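Local coordinates for heavy-metal chelation domain-containing protein (PDB 3NPG) that is of unknown function but belongs to the DUF364 family and may bind or chelate heavy-metal ions, at residues 117-122 and 134-139; 161-166 and 184-189; 138-143 and 150-155; 190-195 and 212-217. One frame throughout, in Å; residues are numbered along the deposited sequence.

All four contacts lie in the Rossmann-like part of the chain. Interaction 1 comes first from the N terminus: it closes the loop through helix 126-132 and pairs strands 118-122 and 137-141. Interaction 3 closes the short link 144-149 and adds the edge strand 152-153. Interaction 2 closes the excursion through strand 167-171 and helix 180-186. Interaction 4 closes the connection 196-211 and pairs strands 192-196 and 214-220. Interactions 1 and 3 overlap on strand 137-141, sharing Val138 and Tyr139; the others follow in series, and none encloses another. Interaction 2 links the sheet pairs: Asp166 bonds to Arg118 of interaction 1 and Lys191 of interaction 4, and Ile161 packs on Phe141 of interaction 3.

Interaction 1 (117-122 and 134-139); sequences KRIAII and EKYEVY
Arg118, Ile119 and Ala120 pair in parallel with Glu137, Val138 and Tyr139. The short strand axes come within 4.7 Å, at 23° to each other. Four backbone bonds form a ladder: Glu137 N to Lys117 O, Ile119 N to Glu137 O (2.8 Å), Tyr139 N to Ile119 O, and Ile121 N to Tyr139 O. Arg118 and Glu137 point the same way on one face. With Glu137 CG anti to the backbone N (chi1 -169°) and the chain extended, the carboxylate runs alongside the Arg118 chain, Glu137 OE2 3.2 Å from Arg118 CD. Glu137 OE1 lies at the edge of the Arg118 guanidinium, near the guanidinium plane; the carboxylate plane is turned 61° away. The salt bridge from Arg118 NH1 to Glu137 OE1 is long, at 3.9 Å. Glu137 OE2 also accepts a 2.6 Å bond from Tyr139 OH, on its anti side. With an alanine here, the Tyr139 hydroxyl would probably lose this acceptor and the Arg118 guanidinium its nearby counter-charge. On the other face, Ile119 CD1 makes an off-centre CH-pi contact with the Tyr136 ring, 4.0 Å from its centroid. Ile121 CD1 meets Val138 CG1 at 3.7 Å. The pair forms a beta-alpha-beta unit with helix 126-132, whose Leu132 packs on Ile119, Ile121 and Val138. Ile161 of helix 158-161 touches Tyr139; strand 167-171, next to 118-122 in the sheet, bonds to Ala120.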
loop_
_atom_site.group_PDB
_atom_site.type_symbol
_atom_site.label_atom_id
_atom_site.label_comp_id
_atom_site.label_asym_id
_atom_site.label_seq_id
_atom_site.Cartn_x
_atom_site.Cartn_y
_atom_site.Cartn_z
ATOM N N LYS A 117 -1.253 -33.323 -4.227
ATOM C CA LYS A 117 -0.874 -32.934 -5.596
ATOM C C LYS A 117 -0.785 -31.408 -5.721
ATOM O O LYS A 117 0.228 -30.881 -6.197
ATOM C CB LYS A 117 -1.878 -33.505 -6.628
ATOM C CG LYS A 117 -1.561 -33.112 -8.076
ATOM C CD LYS A 117 -2.566 -33.697 -9.064
ATOM C CE LYS A 117 -2.281 -33.275 -10.492
ATOM N NZ LYS A 117 -1.026 -33.875 -11.011
ATOM N N ARG A 118 -1.859 -30.703 -5.318
ATOM C CA ARG A 118 -1.917 -29.249 -5.378
ATOM C C ARG A 118 -2.038 -28.655 -4.001
ATOM O O ARG A 118 -2.863 -29.098 -3.203
ATOM C CB ARG A 118 -3.067 -28.782 -6.272
ATOM C CG ARG A 118 -2.767 -28.925 -7.751
ATOM C CD ARG A 118 -3.899 -28.420 -8.605
ATOM N NE ARG A 118 -5.027 -29.345 -8.605
ATOM C CZ ARG A 118 -5.193 -30.307 -9.503
ATOM N NH1 ARG A 118 -4.319 -30.461 -10.492
ATOM N NH2 ARG A 118 -6.243 -31.108 -9.435
ATOM N N ILE A 119 -1.205 -27.664 -3.707
ATOM C CA ILE A 119 -1.184 -27.001 -2.409
ATOM C C ILE A 119 -1.509 -25.513 -2.552
ATOM O O ILE A 119 -0.956 -24.844 -3.426
ATOM C CB ILE A 119 0.201 -27.217 -1.692
ATOM C CG1 ILE A 119 0.523 -28.719 -1.521
ATOM C CG2 ILE A 119 0.248 -26.492 -0.346
ATOM C CD1 ILE A 119 1.898 -29.004 -1.027
ATOM N N ALA A 120 -2.380 -24.988 -1.673
ATOM C CA ALA A 120 -2.668 -23.559 -1.619
ATOM C C ALA A 120 -2.009 -22.970 -0.388
ATOM O O ALA A 120 -2.306 -23.395 0.729
ATOM C CB ALA A 120 -4.168 -23.320 -1.574
ATOM N N ILE A 121 -1.046 -22.048 -0.587
ATOM C CA ILE A 121 -0.339 -21.410 0.520
ATOM C C ILE A 121 -0.851 -19.987 0.732
ATOM O O ILE A 121 -0.647 -19.121 -0.121
ATOM C CB ILE A 121 1.213 -21.478 0.334
ATOM C CG1 ILE A 121 1.708 -22.943 0.357
ATOM C CG2 ILE A 121 1.934 -20.633 1.398
ATOM C CD1 ILE A 121 3.249 -23.112 0.180
ATOM N N ILE A 122 -1.576 -19.763 1.841
ATOM C CA ILE A 122 -2.112 -18.444 2.186
ATOM C C ILE A 122 -1.139 -17.738 3.127
ATOM O O ILE A 122 -0.877 -18.219 4.233
ATOM C CB ILE A 122 -3.546 -18.559 2.771
ATOM C CG1 ILE A 122 -4.499 -19.222 1.749
ATOM C CG2 ILE A 122 -4.074 -17.193 3.206
ATOM C CD1 ILE A 122 -5.428 -20.213 2.338
ATOM N N GLU A 134 9.115 -27.229 -5.489
ATOM C CA GLU A 134 9.948 -28.163 -6.264
ATOM C C GLU A 134 9.371 -29.600 -6.332
ATOM O O GLU A 134 9.826 -30.399 -7.156
ATOM C CB GLU A 134 11.402 -28.177 -5.734
ATOM C CG GLU A 134 11.533 -28.678 -4.302
ATOM C CD GLU A 134 12.934 -28.624 -3.719
ATOM O OE1 GLU A 134 13.700 -27.703 -4.086
ATOM O OE2 GLU A 134 13.231 -29.450 -2.827
ATOM N N LYS A 135 8.401 -29.933 -5.456
ATOM C CA LYS A 135 7.815 -31.279 -5.438
ATOM C C LYS A 135 6.292 -31.278 -5.670
ATOM O O LYS A 135 5.729 -32.317 -6.032
ATOM C CB LYS A 135 8.163 -32.003 -4.128
ATOM N N TYR A 136 5.621 -30.123 -5.451
ATOM C CA TYR A 136 4.160 -30.032 -5.583
ATOM C C TYR A 136 3.732 -28.837 -6.447
ATOM O O TYR A 136 4.520 -27.919 -6.672
ATOM C CB TYR A 136 3.499 -29.930 -4.195
ATOM C CG TYR A 136 3.882 -31.042 -3.239
ATOM C CD1 TYR A 136 3.172 -32.235 -3.207
ATOM C CD2 TYR A 136 4.901 -30.865 -2.306
ATOM C CE1 TYR A 136 3.503 -33.251 -2.313
ATOM C CE2 TYR A 136 5.243 -31.873 -1.409
ATOM C CZ TYR A 136 4.545 -33.068 -1.419
ATOM O OH TYR A 136 4.873 -34.067 -0.532
ATOM N N GLU A 137 2.463 -28.837 -6.898
ATOM C CA GLU A 137 1.882 -27.715 -7.634
ATOM C C GLU A 137 1.382 -26.694 -6.604
ATOM O O GLU A 137 0.414 -26.960 -5.891
ATOM C CB GLU A 137 0.728 -28.209 -8.528
ATOM C CG GLU A 137 0.220 -27.181 -9.521
ATOM C CD GLU A 137 -0.892 -27.686 -10.426
ATOM O OE1 GLU A 137 -0.766 -28.815 -10.958
ATOM O OE2 GLU A 137 -1.890 -26.951 -10.603
ATOM N N VAL A 138 2.113 -25.585 -6.445
ATOM C CA VAL A 138 1.841 -24.619 -5.380
ATOM C C VAL A 138 1.179 -23.326 -5.897
ATOM O O VAL A 138 1.548 -22.819 -6.959
ATOM C CB VAL A 138 3.130 -24.328 -4.549
ATOM C CG1 VAL A 138 2.867 -23.295 -3.465
ATOM C CG2 VAL A 138 3.690 -25.613 -3.941
ATOM N N TYR A 139 0.196 -22.798 -5.126
ATOM C CA TYR A 139 -0.475 -21.525 -5.406
ATOM C C TYR A 139 -0.355 -20.633 -4.179
ATOM O O TYR A 139 -0.960 -20.928 -3.144
ATOM C CB TYR A 139 -1.962 -21.752 -5.759
ATOM C CG TYR A 139 -2.172 -22.475 -7.071
ATOM C CD1 TYR A 139 -2.205 -23.867 -7.127
ATOM C CD2 TYR A 139 -2.365 -21.772 -8.252
ATOM C CE1 TYR A 139 -2.387 -24.538 -8.334
ATOM C CE2 TYR A 139 -2.556 -22.432 -9.465
ATOM C CZ TYR A 139 -2.564 -23.817 -9.502
ATOM O OH TYR A 139 -2.753 -24.471 -10.697
#

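Interaction 2 (161-166 and 184-189)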
loop_
_atom_site.group_PDB
_atom_site.type_symbol
_atom_site.label_atom_id
_atom_site.label_comp_id
_atom_site.label_asym_id
_atom_site.label_seq_id
_atom_site.Cartn_x
_atom_site.Cartn_y
_atom_site.Cartn_z
ATOM N N ILE A 161 -9.640 -20.743 -6.234
ATOM C CA ILE A 161 -8.573 -21.760 -6.297
ATOM C C ILE A 161 -8.624 -22.774 -5.128
ATOM O O ILE A 161 -8.354 -23.960 -5.342
ATOM C CB ILE A 161 -7.165 -21.109 -6.483
ATOM C CG1 ILE A 161 -7.101 -20.323 -7.822
ATOM C CG2 ILE A 161 -6.036 -22.169 -6.403
ATOM C CD1 ILE A 161 -5.906 -19.408 -7.967
ATOM N N LEU A 162 -9.038 -22.320 -3.914
ATOM C CA LEU A 162 -9.146 -23.200 -2.731
ATOM C C LEU A 162 -9.992 -24.488 -2.975
ATOM O O LEU A 162 -9.583 -25.557 -2.527
ATOM C CB LEU A 162 -9.665 -22.432 -1.494
ATOM C CG LEU A 162 -8.687 -21.428 -0.859
ATOM C CD1 LEU A 162 -9.394 -20.540 0.121
ATOM C CD2 LEU A 162 -7.526 -22.137 -0.184
ATOM N N PRO A 163 -11.131 -24.434 -3.742
ATOM C CA PRO A 163 -11.904 -25.672 -3.977
ATOM C C PRO A 163 -11.184 -26.698 -4.868
ATOM O O PRO A 163 -11.653 -27.832 -4.991
ATOM C CB PRO A 163 -13.196 -25.163 -4.647
ATOM C CG PRO A 163 -13.226 -23.694 -4.381
ATOM C CD PRO A 163 -11.812 -23.265 -4.331
ATOM N N GLU A 164 -10.041 -26.305 -5.485
ATOM C CA GLU A 164 -9.302 -27.177 -6.413
ATOM C C GLU A 164 -8.041 -27.820 -5.787
ATOM O O GLU A 164 -7.430 -28.701 -6.410
ATOM C CB GLU A 164 -8.923 -26.410 -7.700
ATOM C CG GLU A 164 -10.106 -25.776 -8.424
ATOM C CD GLU A 164 -11.159 -26.742 -8.932
ATOM O OE1 GLU A 164 -10.798 -27.886 -9.288
ATOM O OE2 GLU A 164 -12.339 -26.335 -9.019
ATOM N N VAL A 165 -7.650 -27.382 -4.571
ATOM C CA VAL A 165 -6.427 -27.871 -3.915
ATOM C C VAL A 165 -6.688 -29.033 -2.933
ATOM O O VAL A 165 -7.766 -29.120 -2.339
ATOM C CB VAL A 165 -5.615 -26.725 -3.261
ATOM C CG1 VAL A 165 -5.180 -25.705 -4.303
ATOM C CG2 VAL A 165 -6.409 -26.055 -2.141
ATOM N N ASP A 166 -5.678 -29.908 -2.752
ATOM C CA ASP A 166 -5.770 -31.076 -1.867
ATOM C C ASP A 166 -5.223 -30.749 -0.480
ATOM O O ASP A 166 -5.550 -31.433 0.492
ATOM C CB ASP A 166 -5.004 -32.265 -2.465
ATOM C CG ASP A 166 -5.239 -32.445 -3.942
ATOM O OD1 ASP A 166 -6.350 -32.873 -4.317
ATOM O OD2 ASP A 166 -4.321 -32.137 -4.728
ATOM N N LEU A 184 -11.952 -22.119 5.068
ATOM C CA LEU A 184 -12.512 -23.432 5.409
ATOM C C LEU A 184 -13.754 -23.758 4.584
ATOM O O LEU A 184 -13.918 -24.896 4.155
ATOM C CB LEU A 184 -12.819 -23.521 6.914
ATOM C CG LEU A 184 -11.598 -23.465 7.843
ATOM C CD1 LEU A 184 -12.020 -23.422 9.287
ATOM C CD2 LEU A 184 -10.664 -24.645 7.598
ATOM N N ASP A 185 -14.609 -22.752 4.328
ATOM C CA ASP A 185 -15.817 -22.936 3.517
ATOM C C ASP A 185 -15.461 -23.311 2.071
ATOM O O ASP A 185 -16.146 -24.144 1.466
ATOM C CB ASP A 185 -16.690 -21.665 3.548
ATOM C CG ASP A 185 -17.801 -21.635 2.496
ATOM O OD1 ASP A 185 -18.593 -22.609 2.437
ATOM O OD2 ASP A 185 -17.898 -20.621 1.760
ATOM N N ARG A 186 -14.379 -22.714 1.524
ATOM C CA ARG A 186 -13.966 -22.965 0.142
ATOM C C ARG A 186 -13.035 -24.173 0.009
ATOM O O ARG A 186 -12.771 -24.620 -1.106
ATOM C CB ARG A 186 -13.336 -21.703 -0.479
ATOM C CG ARG A 186 -14.299 -20.499 -0.537
ATOM C CD ARG A 186 -15.573 -20.815 -1.310
ATOM N NE ARG A 186 -15.330 -20.917 -2.751
ATOM C CZ ARG A 186 -16.226 -21.368 -3.628
ATOM N NH1 ARG A 186 -17.420 -21.779 -3.217
ATOM N NH2 ARG A 186 -15.932 -21.419 -4.919
ATOM N N ALA A 187 -12.588 -24.744 1.146
ATOM C CA ALA A 187 -11.730 -25.938 1.154
ATOM C C ALA A 187 -12.566 -27.204 0.892
ATOM O O ALA A 187 -12.655 -28.085 1.754
ATOM C CB ALA A 187 -11.016 -26.050 2.487
ATOM N N LYS A 188 -13.186 -27.283 -0.305
ATOM C CA LYS A 188 -14.118 -28.356 -0.684
ATOM C C LYS A 188 -13.452 -29.734 -0.782
ATOM O O LYS A 188 -14.035 -30.728 -0.343
ATOM C CB LYS A 188 -14.822 -28.022 -2.027
ATOM C CG LYS A 188 -15.411 -26.613 -2.110
ATOM C CD LYS A 188 -16.678 -26.456 -1.282
ATOM C CE LYS A 188 -17.319 -25.109 -1.505
ATOM N NZ LYS A 188 -18.410 -24.853 -0.533
ATOM N N LYS A 189 -12.258 -29.799 -1.400
ATOM C CA LYS A 189 -11.578 -31.058 -1.727
ATOM C C LYS A 189 -10.292 -31.282 -0.861
ATOM O O LYS A 189 -9.654 -32.343 -0.952
ATOM C CB LYS A 189 -11.237 -31.059 -3.234
ATOM C CG LYS A 189 -10.737 -32.371 -3.781
ATOM C CD LYS A 189 -10.631 -32.333 -5.296
ATOM C CE LYS A 189 -9.204 -32.210 -5.767
ATOM N NZ LYS A 189 -9.108 -32.265 -7.247
HETATM O O HOH W 1 -8.486 -34.461 -2.575
#
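The Arg186 guanidinium has Pro163 CG over one face, 3.6 Å from Arg186 NH2. The Arg186 chain bends twice, at chi2 (-57°) and chi3 (-72°), which folds its flat end back over the proline. Its NE is held by the carbonyl of Tyr159, and the tyrosine ring makes a cation-pi contact with it. Pro163 also sits on backbone and aliphatic carbon: the same CG is 3.4 Å from Arg186 O, and Pro163 CB is 3.7 Å from Lys188 CG. Pro163 N has no hydrogen to give, so its approach to Arg186 O is packing alone. Leu162 CB meets Arg186 CB at 3.9 Å. Farther along, Lys189 lies beside Asp166, pointing the same way, and its CE is 3.3 Å from Asp166 OD1. Lys189 NZ stays 4.1 Å from Asp166 OD1, beyond a salt bridge. A water joins the two residues, donating to Asp166 OD1 and to Lys189 O. The other carboxylate oxygen, Asp166 OD2, accepts from Arg118 N. The contact thus sets the 3-10 turn 162-164 against the end of helix 180-186. Leu162 and Val165 reach Ala120 on strand 118-122, while Leu162 and Ala187 reach Ile168 on strand 167-171.

Interaction 3 (138-143 and 150-155)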
loop_
_atom_site.group_PDB
_atom_site.type_symbol
_atom_site.label_atom_id
_atom_site.label_comp_id
_atom_site.label_asym_id
_atom_site.label_seq_id
_atom_site.Cartn_x
_atom_site.Cartn_y
_atom_site.Cartn_z
ATOM N N VAL A 138 2.113 -25.585 -6.445
ATOM C CA VAL A 138 1.841 -24.619 -5.380
ATOM C C VAL A 138 1.179 -23.326 -5.897
ATOM O O VAL A 138 1.548 -22.819 -6.959
ATOM C CB VAL A 138 3.130 -24.328 -4.549
ATOM C CG1 VAL A 138 2.867 -23.295 -3.465
ATOM C CG2 VAL A 138 3.690 -25.613 -3.941
ATOM N N TYR A 139 0.196 -22.798 -5.126
ATOM C CA TYR A 139 -0.475 -21.525 -5.406
ATOM C C TYR A 139 -0.355 -20.633 -4.179
ATOM O O TYR A 139 -0.960 -20.928 -3.144
ATOM C CB TYR A 139 -1.962 -21.752 -5.759
ATOM C CG TYR A 139 -2.172 -22.475 -7.071
ATOM C CD1 TYR A 139 -2.205 -23.867 -7.127
ATOM C CD2 TYR A 139 -2.365 -21.772 -8.252
ATOM C CE1 TYR A 139 -2.387 -24.538 -8.334
ATOM C CE2 TYR A 139 -2.556 -22.432 -9.465
ATOM C CZ TYR A 139 -2.564 -23.817 -9.502
ATOM O OH TYR A 139 -2.753 -24.471 -10.697
ATOM N N VAL A 140 0.497 -19.588 -4.256
ATOM C CA VAL A 140 0.745 -18.693 -3.114
ATOM C C VAL A 140 -0.139 -17.446 -3.189
ATOM O O VAL A 140 -0.197 -16.796 -4.231
ATOM C CB VAL A 140 2.256 -18.327 -2.969
ATOM C CG1 VAL A 140 2.526 -17.634 -1.636
ATOM C CG2 VAL A 140 3.133 -19.563 -3.111
ATOM N N PHE A 141 -0.829 -17.116 -2.081
ATOM C CA PHE A 141 -1.708 -15.944 -2.012
ATOM C C PHE A 141 -1.233 -14.985 -0.943
ATOM O O PHE A 141 -1.075 -15.383 0.213
ATOM C CB PHE A 141 -3.163 -16.368 -1.741
ATOM C CG PHE A 141 -3.692 -17.403 -2.702
ATOM C CD1 PHE A 141 -4.243 -17.026 -3.922
ATOM C CD2 PHE A 141 -3.650 -18.756 -2.385
ATOM C CE1 PHE A 141 -4.724 -17.985 -4.815
ATOM C CE2 PHE A 141 -4.126 -19.714 -3.282
ATOM C CZ PHE A 141 -4.662 -19.322 -4.491
ATOM N N GLU A 142 -0.996 -13.724 -1.312
ATOM C CA GLU A 142 -0.547 -12.720 -0.353
ATOM C C GLU A 142 -1.394 -11.449 -0.427
ATOM O O GLU A 142 -1.655 -10.933 -1.516
ATOM C CB GLU A 142 0.957 -12.411 -0.534
ATOM C CG GLU A 142 1.528 -11.455 0.510
ATOM C CD GLU A 142 1.332 -11.874 1.958
ATOM O OE1 GLU A 142 1.937 -12.886 2.372
ATOM O OE2 GLU A 142 0.616 -11.154 2.691
ATOM N N ARG A 143 -1.833 -10.962 0.733
ATOM C CA ARG A 143 -2.659 -9.769 0.840
ATOM C C ARG A 143 -1.779 -8.497 1.017
ATOM O O ARG A 143 -2.081 -7.458 0.430
ATOM C CB ARG A 143 -3.647 -9.923 2.009
ATOM C CG ARG A 143 -4.695 -8.846 2.068
ATOM C CD ARG A 143 -5.795 -9.190 3.041
ATOM N NE ARG A 143 -6.527 -7.996 3.459
ATOM C CZ ARG A 143 -7.568 -7.490 2.804
ATOM N NH1 ARG A 143 -8.041 -8.100 1.726
ATOM N NH2 ARG A 143 -8.173 -6.400 3.251
ATOM N N ARG A 150 6.491 -12.205 -7.715
ATOM C CA ARG A 150 5.954 -12.233 -9.077
ATOM C C ARG A 150 5.136 -13.535 -9.302
ATOM O O ARG A 150 4.500 -13.695 -10.347
ATOM C CB ARG A 150 7.088 -12.117 -10.110
ATOM N N ASP A 151 5.145 -14.447 -8.301
ATOM C CA ASP A 151 4.443 -15.735 -8.377
ATOM C C ASP A 151 3.284 -15.826 -7.349
ATOM O O ASP A 151 2.530 -16.804 -7.351
ATOM C CB ASP A 151 5.437 -16.901 -8.186
ATOM C CG ASP A 151 6.602 -16.888 -9.165
ATOM O OD1 ASP A 151 6.355 -16.717 -10.383
ATOM O OD2 ASP A 151 7.747 -17.116 -8.726
ATOM N N THR A 152 3.119 -14.782 -6.515
ATOM C CA THR A 152 2.030 -14.737 -5.539
ATOM C C THR A 152 0.753 -14.183 -6.179
ATOM O O THR A 152 0.801 -13.165 -6.872
ATOM C CB THR A 152 2.445 -13.944 -4.279
ATOM O OG1 THR A 152 2.784 -12.616 -4.653
ATOM C CG2 THR A 152 3.605 -14.587 -3.537
ATOM N N TYR A 153 -0.382 -14.876 -5.972
ATOM C CA TYR A 153 -1.686 -14.456 -6.500
ATOM C C TYR A 153 -2.383 -13.517 -5.520
ATOM O O TYR A 153 -2.079 -13.533 -4.330
ATOM C CB TYR A 153 -2.581 -15.685 -6.767
ATOM C CG TYR A 153 -2.031 -16.625 -7.811
ATOM C CD1 TYR A 153 -2.382 -16.491 -9.150
ATOM C CD2 TYR A 153 -1.189 -17.675 -7.460
ATOM C CE1 TYR A 153 -1.876 -17.353 -10.121
ATOM C CE2 TYR A 153 -0.676 -18.544 -8.421
ATOM C CZ TYR A 153 -1.020 -18.378 -9.753
ATOM O OH TYR A 153 -0.521 -19.233 -10.706
ATOM N N SER A 154 -3.348 -12.727 -6.009
ATOM C CA SER A 154 -4.150 -11.853 -5.155
ATOM C C SER A 154 -5.066 -12.712 -4.275
ATOM O O SER A 154 -5.485 -13.797 -4.702
ATOM C CB SER A 154 -4.983 -10.900 -6.007
ATOM O OG SER A 154 -5.797 -10.061 -5.208
ATOM N N ASP A 155 -5.367 -12.249 -3.043
ATOM C CA ASP A 155 -6.214 -13.020 -2.126
ATOM C C ASP A 155 -7.671 -13.139 -2.633
ATOM O O ASP A 155 -8.433 -13.964 -2.125
ATOM C CB ASP A 155 -6.159 -12.448 -0.700
ATOM C CG ASP A 155 -6.768 -11.069 -0.559
ATOM O OD1 ASP A 155 -7.923 -10.976 -0.091
ATOM O OD2 ASP A 155 -6.063 -10.084 -0.833
#
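Tyr153 packs against both Tyr139 and Phe141 on the close-packed side. Its CE2 is 3.6 Å from Tyr139 CD2, and its CB is 3.6 Å from Phe141 CD1. Both ring pairs are oblique: the Tyr153 plane is turned 37° from Tyr139 and 43° from Phe141. Tyr153 CG lies beside its own backbone N (chi1 -63°), which carries the ring back along the strand toward Tyr139. Replaced by an alanine, Tyr153 would probably leave a gap in this aromatic cluster and the Tyr139 and Phe141 rings freer to turn. Two backbone bonds hold the tyrosine: Tyr153 N to Val140 O at 2.6 Å, and Glu142 N to Tyr153 O at 3.2 Å. This is a short parallel pairing, and strand 152-153 forms the edge of the chain's Rossmann-like sheet. On the other face Thr152 CG2 touches Val140 CG1 at 3.7 Å. The far end is looser and held by charge. Arg143 NH1 reaches Asp155 OD1 at 3.4 Å, a salt bridge whose hydrogen bond is weak, being long and bent. Arg143 NE also pairs with Glu54. The second subunit takes part here: Arg143 NH2 pairs with Asp155 of that subunit, and Asp155 OD2 pairs with Arg143 of that subunit.

Interaction 4 (190-195 and 212-217)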
loop_
_atom_site.group_PDB
_atom_site.type_symbol
_atom_site.label_atom_id
_atom_site.label_comp_id
_atom_site.label_asym_id
_atom_site.label_seq_id
_atom_site.Cartn_x
_atom_site.Cartn_y
_atom_site.Cartn_z
ATOM N N ALA A 190 -9.936 -30.291 -0.017
ATOM C CA ALA A 190 -8.730 -30.377 0.805
ATOM C C ALA A 190 -8.867 -31.404 1.908
ATOM O O ALA A 190 -9.878 -31.429 2.617
ATOM C CB ALA A 190 -8.387 -29.020 1.387
ATOM N N LYS A 191 -7.869 -32.288 2.024
ATOM C CA LYS A 191 -7.839 -33.335 3.056
ATOM C C LYS A 191 -6.850 -32.972 4.176
ATOM O O LYS A 191 -6.860 -33.592 5.248
ATOM C CB LYS A 191 -7.496 -34.719 2.436
ATOM C CG LYS A 191 -6.456 -34.671 1.310
ATOM C CD LYS A 191 -6.340 -36.014 0.601
ATOM C CE LYS A 191 -5.323 -35.972 -0.501
ATOM N NZ LYS A 191 -5.201 -37.285 -1.181
ATOM N N LEU A 192 -6.040 -31.927 3.944
ATOM C CA LEU A 192 -5.019 -31.476 4.876
ATOM C C LEU A 192 -5.031 -29.937 4.965
ATOM O O LEU A 192 -4.715 -29.266 3.985
ATOM C CB LEU A 192 -3.638 -31.984 4.398
ATOM C CG LEU A 192 -2.431 -31.660 5.282
ATOM C CD1 LEU A 192 -2.496 -32.412 6.601
ATOM C CD2 LEU A 192 -1.163 -32.009 4.583
ATOM N N ILE A 193 -5.470 -29.382 6.122
ATOM C CA ILE A 193 -5.513 -27.930 6.350
ATOM C C ILE A 193 -4.667 -27.575 7.568
ATOM O O ILE A 193 -5.018 -27.937 8.695
ATOM C CB ILE A 193 -6.979 -27.401 6.469
ATOM C CG1 ILE A 193 -7.800 -27.760 5.201
ATOM C CG2 ILE A 193 -6.995 -25.883 6.739
ATOM C CD1 ILE A 193 -9.239 -27.534 5.316
ATOM N N VAL A 194 -3.523 -26.908 7.334
ATOM C CA VAL A 194 -2.582 -26.547 8.397
ATOM C C VAL A 194 -2.603 -25.040 8.660
ATOM O O VAL A 194 -2.363 -24.248 7.744
ATOM C CB VAL A 194 -1.141 -27.043 8.076
ATOM C CG1 VAL A 194 -0.213 -26.838 9.264
ATOM C CG2 VAL A 194 -1.146 -28.503 7.642
ATOM N N ILE A 195 -2.877 -24.643 9.910
ATOM C CA ILE A 195 -2.831 -23.235 10.322
ATOM C C ILE A 195 -1.482 -22.992 11.012
ATOM O O ILE A 195 -1.254 -23.496 12.114
ATOM C CB ILE A 195 -4.053 -22.869 11.231
ATOM C CG1 ILE A 195 -5.409 -23.297 10.581
ATOM C CG2 ILE A 195 -4.052 -21.387 11.605
ATOM C CD1 ILE A 195 -5.680 -22.742 9.131
ATOM N N VAL A 212 -10.063 -27.767 9.761
ATOM C CA VAL A 212 -8.649 -27.667 10.181
ATOM C C VAL A 212 -8.171 -29.025 10.695
ATOM O O VAL A 212 -8.827 -29.625 11.556
ATOM C CB VAL A 212 -8.435 -26.549 11.256
ATOM C CG1 VAL A 212 -6.974 -26.478 11.695
ATOM C CG2 VAL A 212 -8.911 -25.193 10.744
ATOM N N THR A 213 -7.054 -29.528 10.148
ATOM C CA THR A 213 -6.535 -30.850 10.527
ATOM C C THR A 213 -5.364 -30.755 11.503
ATOM O O THR A 213 -5.236 -31.597 12.392
ATOM C CB THR A 213 -6.177 -31.658 9.281
ATOM O OG1 THR A 213 -5.210 -30.926 8.518
ATOM C CG2 THR A 213 -7.409 -31.979 8.417
ATOM N N HIS A 214 -4.498 -29.742 11.328
ATOM C CA HIS A 214 -3.312 -29.566 12.166
ATOM C C HIS A 214 -3.131 -28.114 12.586
ATOM O O HIS A 214 -3.629 -27.205 11.920
ATOM C CB HIS A 214 -2.047 -30.047 11.419
ATOM C CG HIS A 214 -2.054 -31.504 11.085
ATOM N ND1 HIS A 214 -2.744 -31.990 9.992
ATOM C CD2 HIS A 214 -1.400 -32.529 11.678
ATOM C CE1 HIS A 214 -2.532 -33.296 9.986
ATOM N NE2 HIS A 214 -1.720 -33.664 10.972
ATOM N N LEU A 215 -2.370 -27.900 13.667
ATOM C CA LEU A 215 -1.966 -26.582 14.131
ATOM C C LEU A 215 -0.457 -26.560 14.269
ATOM O O LEU A 215 0.100 -27.338 15.046
ATOM C CB LEU A 215 -2.629 -26.245 15.488
ATOM C CG LEU A 215 -4.034 -25.634 15.419
ATOM C CD1 LEU A 215 -4.680 -25.611 16.786
ATOM C CD2 LEU A 215 -3.998 -24.224 14.823
ATOM N N ALA A 216 0.220 -25.740 13.451
ATOM C CA ALA A 216 1.674 -25.603 13.518
ATOM C C ALA A 216 2.045 -24.275 14.156
ATOM O O ALA A 216 1.899 -23.223 13.531
ATOM C CB ALA A 216 2.276 -25.707 12.134
ATOM N N SER A 217 2.445 -24.311 15.425
ATOM C CA SER A 217 2.764 -23.103 16.168
ATOM C C SER A 217 4.001 -23.310 17.047
ATOM O O SER A 217 4.783 -24.237 16.801
ATOM C CB SER A 217 1.572 -22.677 17.015
ATOM O OG SER A 217 1.727 -21.348 17.475
#
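Thr213 meets Ile193 where two parallel strands of the Rossmann-like sheet begin their pairing. The strand axes of 192-195 and 214-217 approach to 4.8 Å, at 29° to each other. From Thr213 CB, 3.9 Å from Ile193 O, the side chain splits. The methyl CG2 goes to the carbonyl of Lys191, 3.6 Å from Lys191 O. The hydroxyl OG1 sits between the backbone N and the carbonyl carbon (chi1 58°), and there it accepts a 2.9 Å bond from Ile193 N. OG1 also shares a bond with His214 ND1. Ile193 O in turn takes two donors, Thr213 N in the carbonyl plane on a lone pair, and His214 N tilted 28° from that plane. Further on, Ala216 N bonds to Ile195 O from above the carbonyl plane, at 3.0 Å. On one face Ile195 CG1 meets Val212 CG1 at 3.7 Å, with the side chains crossing at about a right angle. Leu184 and Leu180 of helix 180-186 lie against Val212 and Ile195 there. On the other face Val194 CG1 touches Ala216 CB, and Val107 and Leu110 of helix 107-112 pack on Val194. The His214 ring receives Leu192 CD1 obliquely, 3.4 Å from His214 ND1.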